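Dipicolinate synthase subunit A (Bacillus halodurans, PDB 3D4O) probably acts as one subunit of the synthase that makes dipicolinate, the dicarboxylic acid stored in the spore core of bacilli. Local coordinates at residues V8-I20 with V75-T87. Sequence-based numbering, arbitrary orientation.
Sequences VVIIGGDARQLEI and VDTIFSNESIVLT
The turn from the first strand (7-11) to the first helix (15-26) of the N-terminal Rossmann-like domain, the place where such folds usually carry a glycine-rich loop, is met here by the loop that follows strand 61-63. Two backbone bonds hold them together. G13 N donates to D76 O at 2.9 Å, and I78 N returns a longer bond to G13 O, 3.3 Å. Both glycines look required: a CB on G12 would run into D76 O, and one on G13 would strike Q17 OE1. Before the turn, I11 drops its CG2 onto I84 CG2 (3.7 Å) and against the methyls of V75. Past it, the F79 ring reaches the start of the helix, with CE2 3.4 Å from D14 O, which lies at the ring edge in plane, and CZ facing the branched end of L18 at 3.9 Å from CG. I78 CG1 lies over one face of that ring, toward its rim; with CG1 set between backbone N and carbonyl carbon (chi1 70°), CD1 extends to D14 CA. T77 OG1 accepts from F79 N in an ST turn and also bonds to G35 O. D14 is the N-cap: its OD1 takes R16 N at 2.8 Å as well as R16 NE, OD2 pairs with R16 NH2, and Q17 OE1 closes the capping box on D14 N. Replacing D14 by an alanine would probably leave R16 N without its cap and the guanidinium without its carboxylate mate, free to turn. The loop is thus gripped mainly through main-chain atoms and apolar side chains, while the D14-R16 ion pair stays within the helix start and does not cross to the loop, and the carboxylate there should also suit the positive end of the helix dipole.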
ATOM      1  N   VAL C   8     -15.726   9.021  32.852  1.00 37.84           N
ATOM      2  CA  VAL C   8     -14.603   8.283  32.284  1.00 37.45           C
ATOM      3  C   VAL C   8     -13.429   9.200  31.932  1.00 37.14           C
ATOM      4  O   VAL C   8     -13.586  10.352  31.537  1.00 36.26           O
ATOM      5  CB  VAL C   8     -15.000   7.411  31.023  1.00 37.76           C
ATOM      6  CG1 VAL C   8     -16.381   6.777  31.201  1.00 34.41           C
ATOM      7  CG2 VAL C   8     -14.983   8.219  29.748  1.00 36.64           C
ATOM      8  N   VAL C   9     -12.238   8.660  32.141  1.00 36.76           N
ATOM      9  CA  VAL C   9     -11.021   9.343  31.755  1.00 35.56           C
ATOM     10  C   VAL C   9     -10.470   8.582  30.564  1.00 34.83           C
ATOM     11  O   VAL C   9     -10.332   7.358  30.580  1.00 32.25           O
ATOM     12  CB  VAL C   9      -9.977   9.471  32.895  1.00 36.93           C
ATOM     13  CG1 VAL C   9      -9.514   8.123  33.387  1.00 39.82           C
ATOM     14  CG2 VAL C   9      -8.774  10.293  32.424  1.00 34.85           C
ATOM     15  N   ILE C  10     -10.239   9.358  29.518  1.00 33.75           N
ATOM     16  CA  ILE C  10      -9.683   8.910  28.268  1.00 33.41           C
ATOM     17  C   ILE C  10      -8.298   9.496  28.192  1.00 33.48           C
ATOM     18  O   ILE C  10      -8.116  10.702  28.130  1.00 31.99           O
ATOM     19  CB  ILE C  10     -10.538   9.374  27.063  1.00 33.99           C
ATOM     20  CG1 ILE C  10     -11.964   8.810  27.150  1.00 34.60           C
ATOM     21  CG2 ILE C  10      -9.920   8.938  25.741  1.00 31.61           C
ATOM     22  CD1 ILE C  10     -12.804   8.992  25.860  1.00 33.63           C
ATOM     23  N   ILE C  11      -7.324   8.601  28.178  1.00 34.64           N
ATOM     24  CA  ILE C  11      -5.909   8.957  28.233  1.00 34.75           C
ATOM     25  C   ILE C  11      -5.205   8.468  27.000  1.00 34.86           C
ATOM     26  O   ILE C  11      -5.083   7.268  26.771  1.00 34.68           O
ATOM     27  CB  ILE C  11      -5.251   8.331  29.472  1.00 34.11           C
ATOM     28  CG1 ILE C  11      -6.068   8.685  30.726  1.00 36.67           C
ATOM     29  CG2 ILE C  11      -3.807   8.828  29.649  1.00 36.69           C
ATOM     30  CD1 ILE C  11      -5.507   8.105  32.012  1.00 26.82           C
ATOM     31  N   GLY C  12      -4.763   9.425  26.209  1.00 34.49           N
ATOM     32  CA  GLY C  12      -4.073   9.159  24.952  1.00 34.54           C
ATOM     33  C   GLY C  12      -4.812   8.361  23.901  1.00 33.46           C
ATOM     34  O   GLY C  12      -6.009   8.050  23.984  1.00 32.15           O
ATOM     35  N   GLY C  13      -4.023   8.039  22.897  1.00 33.78           N
ATOM     36  CA  GLY C  13      -4.452   7.209  21.778  1.00 33.29           C
ATOM     37  C   GLY C  13      -4.111   7.784  20.437  1.00 34.59           C
ATOM     38  O   GLY C  13      -3.175   8.571  20.270  1.00 33.16           O
ATOM     39  N   ASP C  14      -4.906   7.366  19.465  1.00 34.80           N
ATOM     40  CA  ASP C  14      -4.752   7.850  18.116  1.00 36.25           C
ATOM     41  C   ASP C  14      -6.079   8.279  17.538  1.00 35.47           C
ATOM     42  O   ASP C  14      -6.990   8.658  18.283  1.00 34.51           O
ATOM     43  CB  ASP C  14      -3.986   6.865  17.228  1.00 38.01           C
ATOM     44  CG  ASP C  14      -4.703   5.548  17.010  1.00 37.99           C
ATOM     45  OD1 ASP C  14      -5.938   5.501  17.048  1.00 40.27           O
ATOM     46  OD2 ASP C  14      -4.019   4.560  16.718  1.00 37.93           O
ATOM     47  N   ALA C  15      -6.179   8.243  16.223  1.00 36.36           N
ATOM     48  CA  ALA C  15      -7.398   8.768  15.568  1.00 36.45           C
ATOM     49  C   ALA C  15      -8.610   7.933  15.895  1.00 35.61           C
ATOM     50  O   ALA C  15      -9.732   8.430  15.896  1.00 37.24           O
ATOM     51  CB  ALA C  15      -7.220   8.954  14.040  1.00 37.20           C
ATOM     52  N   ARG C  16      -8.371   6.676  16.210  1.00 33.41           N
ATOM     53  CA  ARG C  16      -9.442   5.794  16.649  1.00 35.44           C
ATOM     54  C   ARG C  16     -10.188   6.385  17.815  1.00 34.37           C
ATOM     55  O   ARG C  16     -11.407   6.285  17.910  1.00 38.17           O
ATOM     56  CB  ARG C  16      -8.910   4.440  17.170  1.00 33.60           C
ATOM     57  CG  ARG C  16      -8.548   3.568  16.074  1.00 39.48           C
ATOM     58  CD  ARG C  16      -7.920   2.321  16.568  1.00 45.03           C
ATOM     59  NE  ARG C  16      -6.526   2.539  16.888  1.00 40.85           N
ATOM     60  CZ  ARG C  16      -5.625   1.568  16.879  1.00 42.27           C
ATOM     61  NH1 ARG C  16      -5.999   0.366  16.598  1.00 43.31           N
ATOM     62  NH2 ARG C  16      -4.370   1.793  17.174  1.00 44.80           N
ATOM     63  N   GLN C  17      -9.430   6.960  18.714  1.00 33.32           N
ATOM     64  CA  GLN C  17     -10.007   7.495  19.960  1.00 33.42           C
ATOM     65  C   GLN C  17     -11.015   8.609  19.721  1.00 32.86           C
ATOM     66  O   GLN C  17     -11.927   8.817  20.529  1.00 32.60           O
ATOM     67  CB  GLN C  17      -8.950   7.928  20.961  1.00 32.75           C
ATOM     68  CG  GLN C  17      -8.576   6.825  21.912  1.00 33.01           C
ATOM     69  CD  GLN C  17      -7.888   5.663  21.266  1.00 35.70           C
ATOM     70  OE1 GLN C  17      -7.100   5.821  20.324  1.00 34.65           O
ATOM     71  NE2 GLN C  17      -8.160   4.473  21.787  1.00 30.47           N
ATOM     72  N   LEU C  18     -10.860   9.280  18.587  1.00 33.52           N
ATOM     73  CA  LEU C  18     -11.745  10.389  18.233  1.00 34.88           C
ATOM     74  C   LEU C  18     -13.184   9.869  18.079  1.00 35.32           C
ATOM     75  O   LEU C  18     -14.140  10.575  18.397  1.00 35.18           O
ATOM     76  CB  LEU C  18     -11.302  11.115  16.946  1.00 34.62           C
ATOM     77  CG  LEU C  18      -9.947  11.837  16.984  1.00 37.77           C
ATOM     78  CD1 LEU C  18      -9.601  12.390  15.608  1.00 38.34           C
ATOM     79  CD2 LEU C  18      -9.946  12.927  18.020  1.00 37.30           C
ATOM     80  N   GLU C  19     -13.310   8.622  17.624  1.00 34.04           N
ATOM     81  CA  GLU C  19     -14.640   8.009  17.410  1.00 33.68           C
ATOM     82  C   GLU C  19     -15.252   7.648  18.751  1.00 33.63           C
ATOM     83  O   GLU C  19     -16.454   7.738  18.979  1.00 32.68           O
ATOM     84  CB  GLU C  19     -14.542   6.737  16.554  1.00 33.80           C
ATOM     85  CG  GLU C  19     -14.057   6.957  15.162  1.00 35.60           C
ATOM     86  CD  GLU C  19     -14.858   7.983  14.413  1.00 40.61           C
ATOM     87  OE1 GLU C  19     -16.108   8.047  14.581  1.00 36.68           O
ATOM     88  OE2 GLU C  19     -14.217   8.711  13.631  1.00 44.82           O
ATOM     89  N   ILE C  20     -14.377   7.240  19.642  1.00 34.38           N
ATOM     90  CA  ILE C  20     -14.775   6.852  21.002  1.00 36.53           C
ATOM     91  C   ILE C  20     -15.195   8.105  21.755  1.00 36.15           C
ATOM     92  O   ILE C  20     -16.243   8.133  22.387  1.00 37.57           O
ATOM     93  CB  ILE C  20     -13.625   6.122  21.776  1.00 35.97           C
ATOM     94  CG1 ILE C  20     -13.184   4.856  21.019  1.00 36.24           C
ATOM     95  CG2 ILE C  20     -14.081   5.759  23.213  1.00 33.94           C
ATOM     96  CD1 ILE C  20     -11.961   4.170  21.611  1.00 34.52           C
ATOM     97  N   VAL C  75       1.913   6.434  28.372  1.00 39.38           N
ATOM     98  CA  VAL C  75       0.765   6.320  27.445  1.00 39.21           C
ATOM     99  C   VAL C  75       1.001   7.117  26.178  1.00 39.61           C
ATOM    100  O   VAL C  75       1.240   8.311  26.215  1.00 40.88           O
ATOM    101  CB  VAL C  75      -0.561   6.809  28.117  1.00 38.45           C
ATOM    102  CG1 VAL C  75      -1.778   6.535  27.218  1.00 34.24           C
ATOM    103  CG2 VAL C  75      -0.741   6.179  29.509  1.00 36.26           C
ATOM    104  N   ASP C  76       0.937   6.446  25.048  1.00 40.25           N
ATOM    105  CA  ASP C  76       1.131   7.128  23.758  1.00 41.88           C
ATOM    106  C   ASP C  76      -0.068   7.950  23.352  1.00 41.06           C
ATOM    107  O   ASP C  76      -1.224   7.617  23.638  1.00 42.07           O
ATOM    108  CB  ASP C  76       1.491   6.154  22.625  1.00 42.49           C
ATOM    109  CG  ASP C  76       2.914   5.599  22.761  1.00 50.00           C
ATOM    110  OD1 ASP C  76       3.733   6.179  23.530  1.00 54.48           O
ATOM    111  OD2 ASP C  76       3.214   4.580  22.089  1.00 60.70           O
ATOM    112  N   THR C  77       0.271   9.040  22.688  1.00 39.96           N
ATOM    113  CA  THR C  77      -0.686   9.971  22.099  1.00 39.45           C
ATOM    114  C   THR C  77      -0.082  10.738  20.938  1.00 39.93           C
ATOM    115  O   THR C  77       1.042  11.246  21.029  1.00 40.35           O
ATOM    116  CB  THR C  77      -1.200  11.012  23.106  1.00 40.41           C
ATOM    117  OG1 THR C  77      -2.078  11.903  22.422  1.00 34.09           O
ATOM    118  CG2 THR C  77      -0.046  11.810  23.718  1.00 35.23           C
ATOM    119  N   ILE C  78      -0.852  10.820  19.861  1.00 38.83           N
ATOM    120  CA  ILE C  78      -0.434  11.550  18.674  1.00 38.97           C
ATOM    121  C   ILE C  78      -0.998  12.981  18.724  1.00 38.50           C
ATOM    122  O   ILE C  78      -0.835  13.726  17.776  1.00 38.29           O
ATOM    123  CB  ILE C  78      -0.899  10.883  17.325  1.00 38.73           C
ATOM    124  CG1 ILE C  78      -2.422  10.987  17.129  1.00 39.21           C
ATOM    125  CG2 ILE C  78      -0.387   9.425  17.192  1.00 40.31           C
ATOM    126  CD1 ILE C  78      -2.924  10.434  15.776  1.00 34.24           C
ATOM    127  N   PHE C  79      -1.693  13.323  19.808  1.00 37.56           N
ATOM    128  CA  PHE C  79      -2.348  14.653  19.937  1.00 38.37           C
ATOM    129  C   PHE C  79      -1.693  15.530  20.993  1.00 38.98           C
ATOM    130  O   PHE C  79      -2.290  16.456  21.525  1.00 38.82           O
ATOM    131  CB  PHE C  79      -3.837  14.518  20.278  1.00 39.10           C
ATOM    132  CG  PHE C  79      -4.635  13.776  19.252  1.00 39.13           C
ATOM    133  CD1 PHE C  79      -5.070  14.408  18.117  1.00 41.57           C
ATOM    134  CD2 PHE C  79      -4.951  12.444  19.430  1.00 41.83           C
ATOM    135  CE1 PHE C  79      -5.793  13.725  17.156  1.00 42.46           C
ATOM    136  CE2 PHE C  79      -5.688  11.771  18.486  1.00 40.21           C
ATOM    137  CZ  PHE C  79      -6.097  12.403  17.347  1.00 40.67           C
ATOM    138  N   SER C  80      -0.455  15.183  21.294  1.00 40.86           N
ATOM    139  CA  SER C  80       0.369  15.902  22.283  1.00 41.96           C
ATOM    140  C   SER C  80       1.799  15.406  22.285  1.00 42.49           C
ATOM    141  O   SER C  80       2.086  14.237  22.008  1.00 40.87           O
ATOM    142  CB  SER C  80      -0.196  15.729  23.693  1.00 42.40           C
ATOM    143  OG  SER C  80       0.660  16.335  24.665  1.00 42.26           O
ATOM    144  N   ASN C  81       2.682  16.336  22.600  1.00 43.99           N
ATOM    145  CA  ASN C  81       4.112  16.071  22.676  1.00 45.08           C
ATOM    146  C   ASN C  81       4.483  15.834  24.125  1.00 46.10           C
ATOM    147  O   ASN C  81       5.637  15.557  24.451  1.00 47.60           O
ATOM    148  CB  ASN C  81       4.910  17.245  22.119  1.00 45.65           C
ATOM    149  CG  ASN C  81       4.858  17.319  20.606  1.00 47.58           C
ATOM    150  OD1 ASN C  81       4.983  16.306  19.920  1.00 44.02           O
ATOM    151  ND2 ASN C  81       4.703  18.528  20.076  1.00 46.89           N
ATOM    152  N   GLU C  82       3.474  15.946  24.983  1.00 45.74           N
ATOM    153  CA  GLU C  82       3.646  15.774  26.436  1.00 45.83           C
ATOM    154  C   GLU C  82       3.660  14.311  26.851  1.00 46.21           C
ATOM    155  O   GLU C  82       2.928  13.471  26.325  1.00 46.28           O
ATOM    156  CB  GLU C  82       2.570  16.532  27.229  1.00 45.19           C
ATOM    157  N   SER C  83       4.528  14.054  27.820  1.00 46.49           N
ATOM    158  CA  SER C  83       4.727  12.731  28.425  1.00 46.76           C
ATOM    159  C   SER C  83       3.616  12.465  29.405  1.00 45.75           C
ATOM    160  O   SER C  83       3.287  13.318  30.223  1.00 45.66           O
ATOM    161  CB  SER C  83       6.062  12.667  29.185  1.00 47.51           C
ATOM    162  OG  SER C  83       7.142  13.057  28.352  1.00 50.98           O
ATOM    163  N   ILE C  84       3.053  11.265  29.317  1.00 44.47           N
ATOM    164  CA  ILE C  84       1.939  10.851  30.185  1.00 43.16           C
ATOM    165  C   ILE C  84       2.215   9.495  30.815  1.00 41.75           C
ATOM    166  O   ILE C  84       2.306   8.489  30.139  1.00 41.38           O
ATOM    167  CB  ILE C  84       0.617  10.821  29.373  1.00 42.86           C
ATOM    168  CG1 ILE C  84       0.344  12.194  28.772  1.00 44.81           C
ATOM    169  CG2 ILE C  84      -0.565  10.411  30.229  1.00 40.37           C
ATOM    170  CD1 ILE C  84      -0.760  12.179  27.752  1.00 48.86           C
ATOM    171  N   VAL C  85       2.391   9.492  32.125  1.00 42.05           N
ATOM    172  CA  VAL C  85       2.657   8.249  32.843  1.00 41.14           C
ATOM    173  C   VAL C  85       1.546   7.942  33.814  1.00 40.58           C
ATOM    174  O   VAL C  85       1.178   8.764  34.650  1.00 41.31           O
ATOM    175  CB  VAL C  85       4.023   8.252  33.587  1.00 40.99           C
ATOM    176  CG1 VAL C  85       4.211   6.940  34.318  1.00 38.23           C
ATOM    177  CG2 VAL C  85       5.172   8.470  32.610  1.00 38.63           C
ATOM    178  N   LEU C  86       1.005   6.742  33.659  1.00 40.12           N
ATOM    179  CA  LEU C  86      -0.067   6.248  34.513  1.00 40.47           C
ATOM    180  C   LEU C  86       0.537   5.445  35.650  1.00 41.23           C
ATOM    181  O   LEU C  86       1.107   4.382  35.444  1.00 41.32           O
ATOM    182  CB  LEU C  86      -1.045   5.378  33.718  1.00 40.40           C
ATOM    183  CG  LEU C  86      -2.277   4.917  34.500  1.00 39.40           C
ATOM    184  CD1 LEU C  86      -3.089   6.101  35.014  1.00 43.01           C
ATOM    185  CD2 LEU C  86      -3.135   4.036  33.645  1.00 42.01           C
ATOM    186  N   THR C  87       0.395   5.970  36.854  1.00 41.91           N
ATOM    187  CA  THR C  87       0.965   5.336  38.036  1.00 42.73           C
ATOM    188  C   THR C  87      -0.031   4.524  38.842  1.00 44.31           C
ATOM    189  O   THR C  87      -1.230   4.515  38.585  1.00 45.40           O
ATOM    190  CB  THR C  87       1.544   6.376  38.995  1.00 42.28           C
ATOM    191  OG1 THR C  87       0.506   7.267  39.390  1.00 42.73           O
ATOM    192  CG2 THR C  87       2.656   7.166  38.349  1.00 41.62           C
TER